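Local coordinates for protein KLLA0C04147p (Kluyveromyces lactis, PDB 5H2D) that binds ergosterol in its OSBP-related (ORD) domain, the part of this Osh1 protein present here, and probably transfers sterols between membranes, at residues Lys136-Phe141 with Pro159-Phe164; Lys265-Gly270 with Pro308-Thr313; Gln396-Lys401 with Ala429-Ile434. All coordinates share one frame; numbering follows the deposited sequence.

Contact 1. Residues Lys136-Phe141 with Pro159-Phe164; sequences KSYRFF and PKWDFF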
loop_
_atom_site.group_PDB
_atom_site.type_symbol
_atom_site.label_atom_id
_atom_site.label_comp_id
_atom_site.label_asym_id
_atom_site.label_seq_id
_atom_site.Cartn_x
_atom_site.Cartn_y
_atom_site.Cartn_z
ATOM N N LYS A 136 3.180 -6.697 -15.750
ATOM C CA LYS A 136 3.492 -7.463 -14.552
ATOM C C LYS A 136 2.453 -8.538 -14.254
ATOM O O LYS A 136 2.627 -9.303 -13.303
ATOM C CB LYS A 136 3.608 -6.521 -13.342
ATOM C CG LYS A 136 4.581 -5.375 -13.527
ATOM C CD LYS A 136 5.985 -5.890 -13.828
ATOM C CE LYS A 136 6.986 -4.761 -13.908
ATOM N NZ LYS A 136 7.338 -4.237 -12.567
ATOM N N SER A 137 1.370 -8.588 -15.021
ATOM C CA SER A 137 0.304 -9.574 -14.866
ATOM C C SER A 137 -0.396 -9.499 -13.509
ATOM O O SER A 137 -0.851 -10.522 -12.987
ATOM C CB SER A 137 0.826 -10.990 -15.117
ATOM O OG SER A 137 1.211 -11.135 -16.478
ATOM N N TYR A 138 -0.550 -8.303 -12.923
ATOM C CA TYR A 138 -1.347 -8.209 -11.708
ATOM C C TYR A 138 -2.461 -7.176 -11.850
ATOM O O TYR A 138 -2.405 -6.265 -12.682
ATOM C CB TYR A 138 -0.489 -7.904 -10.456
ATOM C CG TYR A 138 0.126 -6.517 -10.327
ATOM C CD1 TYR A 138 -0.663 -5.405 -10.062
ATOM C CD2 TYR A 138 1.510 -6.338 -10.383
ATOM C CE1 TYR A 138 -0.100 -4.149 -9.906
ATOM C CE2 TYR A 138 2.084 -5.084 -10.218
ATOM C CZ TYR A 138 1.271 -3.992 -9.982
ATOM O OH TYR A 138 1.842 -2.748 -9.815
ATOM N N ARG A 139 -3.489 -7.349 -11.016
ATOM C CA ARG A 139 -4.594 -6.408 -10.905
ATOM C C ARG A 139 -4.782 -6.080 -9.434
ATOM O O ARG A 139 -4.765 -6.978 -8.590
ATOM C CB ARG A 139 -5.894 -6.976 -11.514
ATOM C CG ARG A 139 -6.499 -8.154 -10.759
ATOM C CD ARG A 139 -7.660 -8.759 -11.552
ATOM N NE ARG A 139 -8.463 -9.635 -10.712
ATOM C CZ ARG A 139 -9.479 -10.369 -11.145
ATOM N NH1 ARG A 139 -9.805 -10.361 -12.435
ATOM N NH2 ARG A 139 -10.161 -11.118 -10.294
ATOM N N PHE A 140 -4.950 -4.794 -9.140
ATOM C CA PHE A 140 -5.184 -4.273 -7.801
ATOM C C PHE A 140 -6.543 -3.595 -7.765
ATOM O O PHE A 140 -6.886 -2.835 -8.672
ATOM C CB PHE A 140 -4.097 -3.249 -7.420
ATOM C CG PHE A 140 -4.398 -2.452 -6.168
ATOM C CD1 PHE A 140 -3.965 -2.907 -4.924
ATOM C CD2 PHE A 140 -5.085 -1.246 -6.238
ATOM C CE1 PHE A 140 -4.234 -2.173 -3.773
ATOM C CE2 PHE A 140 -5.350 -0.506 -5.082
ATOM C CZ PHE A 140 -4.913 -0.975 -3.860
ATOM N N PHE A 141 -7.299 -3.833 -6.698
ATOM C CA PHE A 141 -8.575 -3.161 -6.524
ATOM C C PHE A 141 -8.772 -2.826 -5.055
ATOM O O PHE A 141 -8.388 -3.607 -4.178
ATOM C CB PHE A 141 -9.755 -4.018 -6.998
ATOM C CG PHE A 141 -11.064 -3.318 -6.863
ATOM C CD1 PHE A 141 -11.373 -2.249 -7.696
ATOM C CD2 PHE A 141 -11.957 -3.673 -5.871
ATOM C CE1 PHE A 141 -12.576 -1.569 -7.559
ATOM C CE2 PHE A 141 -13.164 -2.995 -5.727
ATOM C CZ PHE A 141 -13.466 -1.943 -6.578
ATOM N N PRO A 159 -0.690 -14.197 -11.257
ATOM C CA PRO A 159 -0.607 -15.653 -11.444
ATOM C C PRO A 159 0.093 -16.379 -10.301
ATOM O O PRO A 159 -0.345 -17.469 -9.911
ATOM C CB PRO A 159 0.152 -15.795 -12.768
ATOM C CG PRO A 159 -0.224 -14.586 -13.538
ATOM C CD PRO A 159 -0.285 -13.470 -12.479
ATOM N N LYS A 160 1.142 -15.794 -9.716
ATOM C CA LYS A 160 1.936 -16.491 -8.712
ATOM C C LYS A 160 1.673 -16.030 -7.282
ATOM O O LYS A 160 2.208 -16.631 -6.349
ATOM C CB LYS A 160 3.428 -16.337 -9.019
ATOM C CG LYS A 160 3.829 -16.821 -10.410
ATOM C CD LYS A 160 5.345 -16.885 -10.558
ATOM C CE LYS A 160 5.727 -17.347 -11.961
ATOM N NZ LYS A 160 6.879 -18.289 -11.939
ATOM N N TRP A 161 0.873 -14.984 -7.076
ATOM C CA TRP A 161 0.686 -14.472 -5.724
ATOM C C TRP A 161 -0.568 -13.606 -5.673
ATOM O O TRP A 161 -0.955 -12.995 -6.671
ATOM C CB TRP A 161 1.897 -13.653 -5.244
ATOM C CG TRP A 161 2.304 -12.546 -6.193
ATOM C CD1 TRP A 161 3.246 -12.617 -7.178
ATOM C CD2 TRP A 161 1.783 -11.207 -6.238
ATOM N NE1 TRP A 161 3.345 -11.416 -7.838
ATOM C CE2 TRP A 161 2.454 -10.532 -7.282
ATOM C CE3 TRP A 161 0.818 -10.519 -5.500
ATOM C CZ2 TRP A 161 2.187 -9.198 -7.605
ATOM C CZ3 TRP A 161 0.554 -9.191 -5.822
ATOM C CH2 TRP A 161 1.229 -8.550 -6.870
ATOM N N ASP A 162 -1.196 -13.584 -4.502
ATOM C CA ASP A 162 -2.263 -12.645 -4.185
ATOM C C ASP A 162 -1.834 -11.820 -2.981
ATOM O O ASP A 162 -0.948 -12.213 -2.216
ATOM C CB ASP A 162 -3.580 -13.361 -3.864
ATOM C CG ASP A 162 -4.008 -14.316 -4.953
ATOM O OD1 ASP A 162 -3.875 -13.971 -6.148
ATOM O OD2 ASP A 162 -4.454 -15.430 -4.592
ATOM N N PHE A 163 -2.479 -10.668 -2.802
ATOM C CA PHE A 163 -2.151 -9.780 -1.687
ATOM C C PHE A 163 -3.395 -8.976 -1.354
ATOM O O PHE A 163 -3.882 -8.217 -2.195
ATOM C CB PHE A 163 -0.988 -8.846 -2.039
ATOM C CG PHE A 163 -0.545 -7.949 -0.905
ATOM C CD1 PHE A 163 -0.300 -8.462 0.368
ATOM C CD2 PHE A 163 -0.298 -6.601 -1.133
ATOM C CE1 PHE A 163 0.142 -7.628 1.406
ATOM C CE2 PHE A 163 0.147 -5.781 -0.106
ATOM C CZ PHE A 163 0.360 -6.293 1.161
ATOM N N PHE A 164 -3.896 -9.106 -0.130
ATOM C CA PHE A 164 -5.084 -8.351 0.243
ATOM C C PHE A 164 -5.035 -8.018 1.723
ATOM O O PHE A 164 -4.325 -8.656 2.506
ATOM C CB PHE A 164 -6.381 -9.106 -0.111
ATOM C CG PHE A 164 -6.590 -10.405 0.651
ATOM C CD1 PHE A 164 -7.218 -10.405 1.890
ATOM C CD2 PHE A 164 -6.223 -11.623 0.089
ATOM C CE1 PHE A 164 -7.443 -11.610 2.578
ATOM C CE2 PHE A 164 -6.451 -12.826 0.778
ATOM C CZ PHE A 164 -7.059 -12.804 2.008
HETATM O O HOH W 1 3.219 -9.845 -10.700
#

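Contact 2. Residues Lys265-Gly270 with Pro308-Thr313; sequences KEWIFG and PKYDGT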
loop_
_atom_site.group_PDB
_atom_site.type_symbol
_atom_site.label_atom_id
_atom_site.label_comp_id
_atom_site.label_asym_id
_atom_site.label_seq_id
_atom_site.Cartn_x
_atom_site.Cartn_y
_atom_site.Cartn_z
ATOM N N LYS A 265 17.476 -20.379 12.812
ATOM C CA LYS A 265 17.701 -19.171 12.023
ATOM C C LYS A 265 18.297 -19.549 10.671
ATOM O O LYS A 265 19.341 -20.208 10.607
ATOM C CB LYS A 265 18.617 -18.209 12.781
ATOM C CG LYS A 265 18.825 -16.866 12.094
ATOM C CD LYS A 265 19.744 -15.957 12.894
ATOM C CE LYS A 265 19.059 -15.416 14.133
ATOM N NZ LYS A 265 19.997 -14.598 14.960
ATOM N N GLU A 266 17.624 -19.161 9.587
ATOM C CA GLU A 266 18.053 -19.521 8.243
ATOM C C GLU A 266 18.627 -18.359 7.459
ATOM O O GLU A 266 19.531 -18.561 6.644
ATOM C CB GLU A 266 16.881 -20.114 7.447
ATOM C CG GLU A 266 16.325 -21.421 8.013
ATOM C CD GLU A 266 16.834 -22.641 7.263
ATOM O OE1 GLU A 266 17.836 -22.514 6.518
ATOM O OE2 GLU A 266 16.215 -23.720 7.396
ATOM N N TRP A 267 18.111 -17.150 7.675
ATOM C CA TRP A 267 18.527 -15.974 6.926
ATOM C C TRP A 267 18.444 -14.761 7.838
ATOM O O TRP A 267 17.614 -14.709 8.748
ATOM C CB TRP A 267 17.641 -15.732 5.690
ATOM C CG TRP A 267 17.440 -16.912 4.790
ATOM C CD1 TRP A 267 16.458 -17.861 4.882
ATOM C CD2 TRP A 267 18.217 -17.251 3.636
ATOM N NE1 TRP A 267 16.584 -18.772 3.862
ATOM C CE2 TRP A 267 17.659 -18.425 3.085
ATOM C CE3 TRP A 267 19.327 -16.677 3.018
ATOM C CZ2 TRP A 267 18.179 -19.036 1.948
ATOM C CZ3 TRP A 267 19.840 -17.280 1.884
ATOM C CH2 TRP A 267 19.264 -18.448 1.359
ATOM N N ILE A 268 19.330 -13.792 7.598
ATOM C CA ILE A 268 19.205 -12.464 8.182
ATOM C C ILE A 268 19.275 -11.466 7.036
ATOM O O ILE A 268 19.787 -11.760 5.956
ATOM C CB ILE A 268 20.288 -12.150 9.237
ATOM C CG1 ILE A 268 21.687 -12.380 8.650
ATOM C CG2 ILE A 268 20.042 -12.956 10.516
ATOM C CD1 ILE A 268 22.824 -12.031 9.598
ATOM N N PHE A 269 18.729 -10.279 7.277
ATOM C CA PHE A 269 18.786 -9.223 6.279
ATOM C C PHE A 269 18.789 -7.885 6.994
ATOM O O PHE A 269 18.434 -7.784 8.174
ATOM C CB PHE A 269 17.632 -9.323 5.270
ATOM C CG PHE A 269 16.264 -9.046 5.853
ATOM C CD1 PHE A 269 15.779 -7.747 5.939
ATOM C CD2 PHE A 269 15.451 -10.090 6.269
ATOM C CE1 PHE A 269 14.513 -7.497 6.459
ATOM C CE2 PHE A 269 14.193 -9.838 6.785
ATOM C CZ PHE A 269 13.728 -8.545 6.875
ATOM N N GLY A 270 19.207 -6.857 6.275
ATOM C CA GLY A 270 19.285 -5.541 6.876
ATOM C C GLY A 270 19.726 -4.516 5.860
ATOM O O GLY A 270 20.235 -4.846 4.784
ATOM N N PRO A 308 20.290 -15.014 -4.665
ATOM C CA PRO A 308 20.532 -15.583 -3.336
ATOM C C PRO A 308 21.766 -16.469 -3.305
ATOM O O PRO A 308 22.144 -17.096 -4.297
ATOM C CB PRO A 308 19.268 -16.404 -3.058
ATOM C CG PRO A 308 18.265 -15.935 -4.051
ATOM C CD PRO A 308 19.015 -15.471 -5.242
ATOM N N LYS A 309 22.380 -16.520 -2.133
ATOM C CA LYS A 309 23.573 -17.317 -1.895
ATOM C C LYS A 309 23.357 -18.154 -0.645
ATOM O O LYS A 309 22.848 -17.657 0.363
ATOM C CB LYS A 309 24.818 -16.428 -1.722
ATOM C CG LYS A 309 25.129 -15.510 -2.885
ATOM C CD LYS A 309 25.501 -16.282 -4.142
ATOM C CE LYS A 309 25.977 -15.335 -5.235
ATOM N NZ LYS A 309 26.460 -16.045 -6.459
ATOM N N TYR A 310 23.740 -19.428 -0.704
ATOM C CA TYR A 310 23.589 -20.316 0.440
ATOM C C TYR A 310 24.881 -20.514 1.224
ATOM O O TYR A 310 24.866 -21.196 2.255
ATOM C CB TYR A 310 23.040 -21.676 -0.016
ATOM C CG TYR A 310 21.524 -21.710 -0.133
ATOM C CD1 TYR A 310 20.881 -21.194 -1.256
ATOM C CD2 TYR A 310 20.746 -22.246 0.884
ATOM C CE1 TYR A 310 19.499 -21.217 -1.366
ATOM C CE2 TYR A 310 19.358 -22.266 0.788
ATOM C CZ TYR A 310 18.749 -21.754 -0.341
ATOM O OH TYR A 310 17.377 -21.780 -0.459
ATOM N N ASP A 311 25.983 -19.917 0.787
ATOM C CA ASP A 311 27.273 -20.135 1.434
ATOM C C ASP A 311 27.567 -19.132 2.543
ATOM O O ASP A 311 28.653 -19.182 3.131
ATOM C CB ASP A 311 28.403 -20.111 0.396
ATOM C CG ASP A 311 28.484 -18.801 -0.371
ATOM O OD1 ASP A 311 27.825 -17.813 0.026
ATOM O OD2 ASP A 311 29.224 -18.753 -1.381
ATOM N N GLY A 312 26.634 -18.223 2.845
ATOM C CA GLY A 312 26.851 -17.255 3.899
ATOM C C GLY A 312 27.420 -15.927 3.450
ATOM O O GLY A 312 27.569 -15.025 4.283
ATOM N N THR A 313 27.749 -15.773 2.171
ATOM C CA THR A 313 28.144 -14.463 1.682
ATOM C C THR A 313 26.904 -13.593 1.482
ATOM O O THR A 313 25.785 -14.089 1.348
ATOM C CB THR A 313 28.928 -14.569 0.372
ATOM O OG1 THR A 313 28.112 -15.179 -0.633
ATOM C CG2 THR A 313 30.198 -15.400 0.568
#

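Contact 3. Residues Gln396-Lys401 with Ala429-Ile434; sequences QQRWFK and ADEGDI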
loop_
_atom_site.group_PDB
_atom_site.type_symbol
_atom_site.label_atom_id
_atom_site.label_comp_id
_atom_site.label_asym_id
_atom_site.label_seq_id
_atom_site.Cartn_x
_atom_site.Cartn_y
_atom_site.Cartn_z
ATOM N N GLN A 396 -24.276 -0.706 2.875
ATOM C CA GLN A 396 -23.675 -1.923 2.352
ATOM C C GLN A 396 -22.556 -1.558 1.391
ATOM O O GLN A 396 -22.744 -0.749 0.475
ATOM C CB GLN A 396 -24.721 -2.803 1.656
ATOM C CG GLN A 396 -25.765 -3.384 2.607
ATOM C CD GLN A 396 -26.890 -4.095 1.878
ATOM O OE1 GLN A 396 -27.172 -3.812 0.711
ATOM N NE2 GLN A 396 -27.542 -5.030 2.568
ATOM N N GLN A 397 -21.391 -2.160 1.605
ATOM C CA GLN A 397 -20.301 -2.072 0.651
ATOM C C GLN A 397 -20.705 -2.722 -0.665
ATOM O O GLN A 397 -21.546 -3.623 -0.702
ATOM C CB GLN A 397 -19.058 -2.767 1.213
ATOM C CG GLN A 397 -18.465 -2.098 2.455
ATOM C CD GLN A 397 -19.260 -2.364 3.719
ATOM O OE1 GLN A 397 -20.016 -3.335 3.807
ATOM N NE2 GLN A 397 -19.078 -1.511 4.714
ATOM N N ARG A 398 -20.093 -2.268 -1.752
ATOM C CA ARG A 398 -20.473 -2.782 -3.065
ATOM C C ARG A 398 -19.679 -4.011 -3.483
ATOM O O ARG A 398 -20.249 -4.947 -4.056
ATOM C CB ARG A 398 -20.314 -1.686 -4.119
ATOM C CG ARG A 398 -20.617 -2.152 -5.518
ATOM C CD ARG A 398 -20.731 -0.965 -6.467
ATOM N NE ARG A 398 -21.879 -0.132 -6.123
ATOM C CZ ARG A 398 -21.825 1.165 -5.847
ATOM N NH1 ARG A 398 -20.667 1.815 -5.878
ATOM N NH2 ARG A 398 -22.939 1.816 -5.545
ATOM N N TRP A 399 -18.378 -4.043 -3.202
ATOM C CA TRP A 399 -17.490 -5.023 -3.802
ATOM C C TRP A 399 -16.826 -5.940 -2.794
ATOM O O TRP A 399 -16.122 -6.870 -3.204
ATOM C CB TRP A 399 -16.407 -4.309 -4.628
ATOM C CG TRP A 399 -16.966 -3.349 -5.645
ATOM C CD1 TRP A 399 -16.888 -1.982 -5.626
ATOM C CD2 TRP A 399 -17.716 -3.689 -6.817
ATOM N NE1 TRP A 399 -17.534 -1.453 -6.727
ATOM C CE2 TRP A 399 -18.052 -2.485 -7.466
ATOM C CE3 TRP A 399 -18.135 -4.898 -7.378
ATOM C CZ2 TRP A 399 -18.789 -2.458 -8.656
ATOM C CZ3 TRP A 399 -18.860 -4.871 -8.555
ATOM C CH2 TRP A 399 -19.180 -3.662 -9.183
ATOM N N PHE A 400 -17.028 -5.698 -1.498
ATOM C CA PHE A 400 -16.479 -6.504 -0.414
ATOM C C PHE A 400 -17.578 -6.759 0.607
ATOM O O PHE A 400 -18.531 -5.984 0.730
ATOM C CB PHE A 400 -15.319 -5.797 0.312
ATOM C CG PHE A 400 -14.092 -5.577 -0.531
ATOM C CD1 PHE A 400 -14.010 -4.484 -1.387
ATOM C CD2 PHE A 400 -12.991 -6.417 -0.406
ATOM C CE1 PHE A 400 -12.855 -4.278 -2.164
ATOM C CE2 PHE A 400 -11.834 -6.213 -1.166
ATOM C CZ PHE A 400 -11.770 -5.132 -2.045
ATOM N N LYS A 401 -17.422 -7.851 1.356
ATOM C CA LYS A 401 -18.269 -8.138 2.501
ATOM C C LYS A 401 -17.398 -8.652 3.635
ATOM O O LYS A 401 -16.484 -9.444 3.409
ATOM C CB LYS A 401 -19.357 -9.178 2.169
ATOM C CG LYS A 401 -20.176 -9.594 3.386
ATOM C CD LYS A 401 -21.556 -10.120 3.018
ATOM C CE LYS A 401 -22.395 -10.343 4.280
ATOM N NZ LYS A 401 -23.862 -10.400 3.995
ATOM N N ALA A 429 -21.863 1.658 -15.077
ATOM C CA ALA A 429 -22.183 3.073 -15.254
ATOM C C ALA A 429 -23.023 3.636 -14.115
ATOM O O ALA A 429 -22.966 4.842 -13.845
ATOM C CB ALA A 429 -22.894 3.289 -16.588
ATOM N N ASP A 430 -23.809 2.805 -13.435
ATOM C CA ASP A 430 -24.623 3.285 -12.325
ATOM C C ASP A 430 -24.196 2.685 -10.987
ATOM O O ASP A 430 -24.993 2.610 -10.048
ATOM C CB ASP A 430 -26.105 3.018 -12.590
ATOM C CG ASP A 430 -26.846 4.265 -13.062
ATOM O OD1 ASP A 430 -26.465 5.380 -12.645
ATOM O OD2 ASP A 430 -27.811 4.131 -13.846
ATOM N N GLU A 431 -22.934 2.263 -10.881
ATOM C CA GLU A 431 -22.400 1.703 -9.636
ATOM C C GLU A 431 -21.781 2.823 -8.797
ATOM O O GLU A 431 -20.563 2.940 -8.650
ATOM C CB GLU A 431 -21.387 0.606 -9.933
ATOM C CG GLU A 431 -21.985 -0.665 -10.535
ATOM C CD GLU A 431 -22.808 -1.467 -9.543
ATOM O OE1 GLU A 431 -23.331 -2.535 -9.928
ATOM O OE2 GLU A 431 -22.930 -1.044 -8.374
ATOM N N GLY A 432 -22.648 3.657 -8.249
ATOM C CA GLY A 432 -22.213 4.698 -7.339
ATOM C C GLY A 432 -22.318 6.087 -7.956
ATOM O O GLY A 432 -22.213 6.269 -9.179
ATOM N N ASP A 433 -22.522 7.083 -7.100
ATOM C CA ASP A 433 -22.648 8.479 -7.528
ATOM C C ASP A 433 -22.194 9.350 -6.350
ATOM O O ASP A 433 -23.005 9.752 -5.514
ATOM C CB ASP A 433 -24.074 8.783 -7.960
ATOM C CG ASP A 433 -24.280 10.240 -8.339
ATOM O OD1 ASP A 433 -23.280 10.973 -8.537
ATOM O OD2 ASP A 433 -25.458 10.645 -8.454
ATOM N N ILE A 434 -20.884 9.609 -6.282
ATOM C CA ILE A 434 -20.289 10.204 -5.084
ATOM C C ILE A 434 -19.481 11.463 -5.378
ATOM O O ILE A 434 -19.073 12.161 -4.442
ATOM C CB ILE A 434 -19.404 9.174 -4.347
ATOM C CG1 ILE A 434 -18.299 8.655 -5.273
ATOM C CG2 ILE A 434 -20.263 8.030 -3.804
ATOM C CD1 ILE A 434 -17.299 7.690 -4.582
HETATM O O HOH W 2 -18.247 1.197 -7.700
#

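Contact 1. Residues Lys136-Phe141 with Pro159-Phe164
Tyr138 and Trp161 meet between two strands of the antiparallel sterol-binding barrel of the ORD domain. Strands 138-146 and 161-173 are not direct partners: strand 151-157 lies between them and pairs with both, so this buried aromatic pair meets through side chains alone. The two rings are neither stacked nor edge-to-face, with centroids 5.9 Å apart and planes at 51°, and the far end of the indole, CZ2 and CH2, lies against CB and CD2 of the tyrosine. Trp161 gets there because its CG sits between backbone N and carbonyl carbon (chi1 53°). Leu80 packs on Tyr138, and Leu86 of helix 84-90 on Trp161.

The other half is partly exposed and lies in the turns. Ser137 and Tyr138 form a G1 beta bulge opposite Arg133, and beside it the Pro159 ring lies near Ser137, with CD only 3.0 Å from Ser137 O. That approach is plain packing; the hydrogen bond to Ser137 O comes from Ser158 OG. No direct hydrogen bond joins the two segments, but a water does: it donates to Lys136 O at 2.7 Å, lies in plane at the edge of the Tyr138 ring, and accepts a weak bond from Trp161 NE1 at 3.3 Å.

Contact 2. Residues Lys265-Gly270 with Pro308-Thr313
Trp267 and Tyr310 make a T-shaped aromatic pair that fastens the loop before strand 314-319 to strand 265-272, which pairs with 253-259 and 276-281 among the antiparallel strands of the ORD domain. Trp267 sits in a classic beta bulge, where it and Glu266 both face Val258. Along the loop, Pro308 comes first and packs on Phe92 and on Tyr101 of helix 95-108. At Lys309 the CB points away and the carbonyl does the touching: Lys309 O lies at the indole edge, 3.4 Å from Trp267 CZ3. Tyr310 then offers a ring face. Trp267 CH2 stands 3.7 Å above the centre of that ring, CZ2 approaches Tyr310 CZ at 3.6 Å, and the planes are 74° apart. Both polar ends are held at the start of helix 95-108, Tyr310 OH by Asp94, just before it, and Trp267 NE1 by Thr96, in its first turn, while Lys281 makes a cation-pi contact with the indole. Asp311 opens an Asx turn, and Gly312, with its positive phi of 94°, carries the backbone round and gives its O to Lys280 NZ. Thr313 closes the turn with two bonds to Asp311 OD1: its N comes from above the carboxylate plane at 3.0 Å, and its OG1 meets the syn lone pair at 2.7 Å.

Contact 3. Residues Gln396-Lys401 with Ala429-Ile434
Arg398 reaches across to Glu431 and Gly432, and Arg398 and Glu431 share the bulk of this contact. CB of the arginine already points toward the 429-434 loop, and with CG anti to the backbone N (chi1 177°) the chain runs on nearly straight in that direction. CG passes over a face of its neighbour Trp399, 3.2 Å above the indole plane and offset toward the rim. CD comes next and is close to the glutamate, 2.9 Å from Glu431 OE2. The chain then bends (chi3 -65°), and NE forms the salt bridge, 2.6 Å from the same OE2. Guanidinium and carboxylate planes are 61° apart, so the two groups do not lie flat side by side as a two-pronged pair would. Beyond NE one face of the flat group lies against the Glu431-Gly432 peptide, with Glu431 C 3.2 Å above its plane. NH1 is 3.0 Å from Glu431 O, but at an angle too poor for a hydrogen bond. Gly432 N lies over the same group, 3.3 Å from Arg398 NH2; both are donors, so no bond forms.

A water supplies the directional link. It accepts from Trp399 NE1 at 2.9 Å, lying in the indole plane, and donates to Glu431 O at 3.1 Å. Behind the arginine, the Glu143 carboxylate takes hydrogen bonds from the backbone N of both Arg398 and Trp399. Salt bridge, peptide packing and water bridge together fix the C-terminal tail of this ORD construct, turned at Glu431 by an inverse gamma turn, to the loop that leads into the 400-404/411-415 hairpin.

How the contacts relate
The contacts follow one another along the chain, each closing before the next opens. Contacts 1 and 2, with centres 27 Å apart, belong to the same run of antiparallel strands: contact 1 joins strands 138-146 and 161-173, and contact 2 lies further along, on strand 265-272. Contact 3 lies in the loop entering the 400-404/411-415 hairpin and in the C-terminal tail. Its centre is 22 Å from contact 1, and Phe141 CZ lies 3.6 Å from Trp399 CD1, joining the tail's packing site to the strand framework of the sterol-binding domain. Contacts 2 and 3 are on opposite sides of the chain's centre, 47 Å between centres. The Trp161 side chain lies about 14 Å from the bound ergosterol.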